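Local coordinates for protein geranyltranstransferase (Legionella pneumophila subsp. pneumophila, PDB 3LOM) that probably catalyses head-to-tail condensation of isopentenyl diphosphate with allylic diphosphates, making farnesyl or geranylgeranyl diphosphate with magnesium as cofactor, at residues A[226-231]-A[264-269]. Numbering follows the deposited sequence.
Sequences FQMQDD and QQLEEE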
ATOM      1  N   PHE A 226      15.620 -14.747 -14.268  1.00 51.88           N
ATOM      2  CA  PHE A 226      14.200 -15.039 -14.546  1.00 55.04           C
ATOM      3  C   PHE A 226      13.700 -14.195 -15.715  1.00 56.37           C
ATOM      4  O   PHE A 226      13.013 -14.692 -16.612  1.00 57.48           O
ATOM      5  CB  PHE A 226      13.313 -14.771 -13.325  1.00 49.34           C
ATOM      6  CG  PHE A 226      13.463 -15.775 -12.214  1.00 57.73           C
ATOM      7  CD1 PHE A 226      13.998 -17.043 -12.449  1.00 51.06           C
ATOM      8  CD2 PHE A 226      13.039 -15.457 -10.928  1.00 41.63           C
ATOM      9  CE1 PHE A 226      14.130 -17.959 -11.413  1.00 62.80           C
ATOM     10  CE2 PHE A 226      13.162 -16.366  -9.888  1.00 50.56           C
ATOM     11  CZ  PHE A 226      13.703 -17.620 -10.130  1.00 66.26           C
ATOM     12  N   GLN A 227      14.081 -12.920 -15.695  1.00 58.88           N
ATOM     13  CA  GLN A 227      13.735 -11.965 -16.740  1.00 56.54           C
ATOM     14  C   GLN A 227      14.454 -12.233 -18.060  1.00 57.14           C
ATOM     15  O   GLN A 227      13.893 -11.995 -19.135  1.00 53.29           O
ATOM     16  CB  GLN A 227      14.025 -10.549 -16.254  1.00 54.56           C
ATOM     17  CG  GLN A 227      13.284  -9.497 -17.017  1.00 67.32           C
ATOM     18  CD  GLN A 227      11.772  -9.653 -16.946  1.00 54.33           C
ATOM     19  OE1 GLN A 227      11.206  -9.914 -15.881  1.00 68.04           O
ATOM     20  NE2 GLN A 227      11.114  -9.494 -18.090  1.00 46.20           N
ATOM     21  N   MET A 228      15.696 -12.712 -17.968  1.00 59.35           N
ATOM     22  CA  MET A 228      16.433 -13.201 -19.134  1.00 57.98           C
ATOM     23  C   MET A 228      15.684 -14.382 -19.756  1.00 58.15           C
ATOM     24  O   MET A 228      15.460 -14.411 -20.967  1.00 56.98           O
ATOM     25  CB  MET A 228      17.861 -13.615 -18.754  1.00 52.24           C
ATOM     26  CG  MET A 228      18.842 -12.471 -18.580  1.00 53.71           C
ATOM     27  SD  MET A 228      20.472 -13.025 -18.032  1.00 46.40           S
ATOM     28  CE  MET A 228      21.290 -11.447 -17.869  1.00 45.76           C
ATOM     29  N   GLN A 229      15.284 -15.331 -18.909  1.00 55.08           N
ATOM     30  CA  GLN A 229      14.511 -16.503 -19.331  1.00 60.46           C
ATOM     31  C   GLN A 229      13.186 -16.132 -19.987  1.00 58.90           C
ATOM     32  O   GLN A 229      12.849 -16.676 -21.036  1.00 54.91           O
ATOM     33  CB  GLN A 229      14.275 -17.460 -18.159  1.00 57.55           C
ATOM     34  CG  GLN A 229      15.483 -18.331 -17.828  1.00 64.40           C
ATOM     35  CD  GLN A 229      15.254 -19.228 -16.628  1.00 58.42           C
ATOM     36  OE1 GLN A 229      14.901 -18.765 -15.545  1.00 51.88           O
ATOM     37  NE2 GLN A 229      15.468 -20.522 -16.815  1.00 70.85           N
ATOM     38  N   ASP A 230      12.462 -15.195 -19.374  1.00 64.59           N
ATOM     39  CA  ASP A 230      11.172 -14.722 -19.892  1.00 63.63           C
ATOM     40  C   ASP A 230      11.288 -14.116 -21.285  1.00 65.73           C
ATOM     41  O   ASP A 230      10.469 -14.406 -22.152  1.00 67.52           O
ATOM     42  CB  ASP A 230      10.518 -13.731 -18.920  1.00 58.52           C
ATOM     43  CG  ASP A 230      10.036 -14.400 -17.640  1.00 61.23           C
ATOM     44  OD1 ASP A 230       9.662 -13.679 -16.688  1.00 53.92           O
ATOM     45  OD2 ASP A 230      10.040 -15.649 -17.580  1.00 60.20           O
ATOM     46  N   ASP A 231      12.322 -13.302 -21.498  1.00 72.04           N
ATOM     47  CA  ASP A 231      12.604 -12.718 -22.815  1.00 70.87           C
ATOM     48  C   ASP A 231      13.066 -13.771 -23.823  1.00 72.10           C
ATOM     49  O   ASP A 231      12.732 -13.692 -25.008  1.00 71.47           O
ATOM     50  CB  ASP A 231      13.639 -11.595 -22.695  1.00 68.50           C
ATOM     51  CG  ASP A 231      13.118 -10.391 -21.917  1.00 72.09           C
ATOM     52  OD1 ASP A 231      11.914 -10.352 -21.574  1.00 76.17           O
ATOM     53  OD2 ASP A 231      13.918  -9.469 -21.654  1.00 63.99           O
ATOM     54  N   GLN A 264      22.451 -17.464 -28.885  1.00 84.59           N
ATOM     55  CA  GLN A 264      23.565 -18.158 -28.233  1.00 85.81           C
ATOM     56  C   GLN A 264      24.119 -17.353 -27.064  1.00 84.44           C
ATOM     57  O   GLN A 264      24.494 -17.921 -26.035  1.00 86.48           O
ATOM     58  CB  GLN A 264      24.698 -18.475 -29.228  1.00 86.88           C
ATOM     59  CG  GLN A 264      24.416 -18.204 -30.721  1.00 93.50           C
ATOM     60  CD  GLN A 264      23.334 -19.090 -31.350  1.00102.90           C
ATOM     61  OE1 GLN A 264      22.680 -18.680 -32.313  1.00106.43           O
ATOM     62  NE2 GLN A 264      23.139 -20.294 -30.808  1.00106.11           N
ATOM     63  N   GLN A 265      24.169 -16.032 -27.242  1.00 83.84           N
ATOM     64  CA  GLN A 265      24.621 -15.106 -26.202  1.00 84.19           C
ATOM     65  C   GLN A 265      23.687 -15.130 -25.005  1.00 81.23           C
ATOM     66  O   GLN A 265      24.145 -15.174 -23.858  1.00 81.57           O
ATOM     67  CB  GLN A 265      24.697 -13.676 -26.739  1.00 85.15           C
ATOM     68  CG  GLN A 265      25.883 -13.386 -27.638  1.00 91.91           C
ATOM     69  CD  GLN A 265      25.789 -12.014 -28.264  1.00 92.60           C
ATOM     70  OE1 GLN A 265      24.963 -11.776 -29.146  1.00 96.79           O
ATOM     71  NE2 GLN A 265      26.632 -11.096 -27.806  1.00 86.05           N
ATOM     72  N   LEU A 266      22.384 -15.097 -25.281  1.00 72.90           N
ATOM     73  CA  LEU A 266      21.375 -15.120 -24.233  1.00 77.20           C
ATOM     74  C   LEU A 266      21.440 -16.434 -23.472  1.00 78.28           C
ATOM     75  O   LEU A 266      21.457 -16.421 -22.245  1.00 77.82           O
ATOM     76  CB  LEU A 266      19.970 -14.870 -24.797  1.00 76.45           C
ATOM     77  CG  LEU A 266      18.778 -14.705 -23.840  1.00 76.25           C
ATOM     78  CD1 LEU A 266      19.099 -13.919 -22.563  1.00 49.32           C
ATOM     79  CD2 LEU A 266      17.641 -14.046 -24.585  1.00 69.94           C
ATOM     80  N   GLU A 267      21.516 -17.544 -24.212  1.00 79.15           N
ATOM     81  CA  GLU A 267      21.668 -18.891 -23.650  1.00 77.57           C
ATOM     82  C   GLU A 267      22.828 -19.000 -22.665  1.00 78.72           C
ATOM     83  O   GLU A 267      22.687 -19.609 -21.603  1.00 77.52           O
ATOM     84  CB  GLU A 267      21.861 -19.919 -24.765  1.00 79.30           C
ATOM     85  CG  GLU A 267      20.569 -20.452 -25.363  1.00 77.30           C
ATOM     86  CD  GLU A 267      20.775 -21.151 -26.699  1.00 83.75           C
ATOM     87  OE1 GLU A 267      21.912 -21.593 -26.984  1.00 81.09           O
ATOM     88  OE2 GLU A 267      19.794 -21.257 -27.468  1.00 77.95           O
ATOM     89  N   GLU A 268      23.963 -18.400 -23.020  1.00 74.45           N
ATOM     90  CA  GLU A 268      25.123 -18.398 -22.137  1.00 70.27           C
ATOM     91  C   GLU A 268      24.934 -17.449 -20.958  1.00 66.56           C
ATOM     92  O   GLU A 268      25.328 -17.782 -19.842  1.00 68.18           O
ATOM     93  CB  GLU A 268      26.412 -18.088 -22.906  1.00 75.29           C
ATOM     94  CG  GLU A 268      27.707 -18.366 -22.123  1.00 77.31           C
ATOM     95  CD  GLU A 268      27.927 -19.844 -21.813  1.00 81.07           C
ATOM     96  OE1 GLU A 268      27.480 -20.705 -22.598  1.00 79.12           O
ATOM     97  OE2 GLU A 268      28.558 -20.147 -20.778  1.00 86.00           O
ATOM     98  N   GLU A 269      24.316 -16.292 -21.201  1.00 62.58           N
ATOM     99  CA  GLU A 269      23.960 -15.361 -20.121  1.00 59.92           C
ATOM    100  C   GLU A 269      23.075 -16.040 -19.072  1.00 59.65           C
ATOM    101  O   GLU A 269      23.333 -15.899 -17.872  1.00 58.32           O
ATOM    102  CB  GLU A 269      23.284 -14.097 -20.666  1.00 58.13           C
ATOM    103  CG  GLU A 269      24.242 -13.047 -21.217  1.00 48.31           C
ATOM    104  CD  GLU A 269      24.715 -12.035 -20.175  1.00 76.11           C
ATOM    105  OE1 GLU A 269      24.301 -12.115 -18.999  1.00 77.15           O
ATOM    106  OE2 GLU A 269      25.516 -11.148 -20.535  1.00 78.84           O
TER
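Met228 reaches from helix 209-236 to both Leu266 and Glu269 on helix 263-279, and its side chain touches each with a different part. At its root, Met228 CB lies 4.0 Å from Leu266 CD1. The same leucine methyl, Leu266 CD1, sits 4.0 Å from the carbonyl oxygen Met228 O, so the leucine packs against the base of the methionine and the adjoining backbone. Further out, Met228 SD comes to 4.0 Å from Glu269 CB. The terminal methyl Met228 CE approaches Glu269 OE1 at 3.3 Å. Both torsions beyond CG are near 180° (chi2 176°, chi3 -177°), which carries SD and then CE outward to the second helix. Glu269, by contrast, bends at chi2 (-90°), which turns OE1 toward the methyl, and the two side chains run at a slant to each other. Leu266 leaves its helix without pointing at the other segment, and its tip then turns in to make the contact through CD1.

Around this first shell, Met228 also packs on Ile270 and His273, and Phe261 touches both Leu266 and Glu269. Nearby, Gln229 ties the same two helices together through a hydrogen bond to Tyr274. The contact thus joins two helices in the C-terminal third of the all-helical prenyl synthase fold. With no hydrogen bond between the segments, dispersion probably dominates; the slightly electropositive S-methyl may add a weak attraction to the carboxylate.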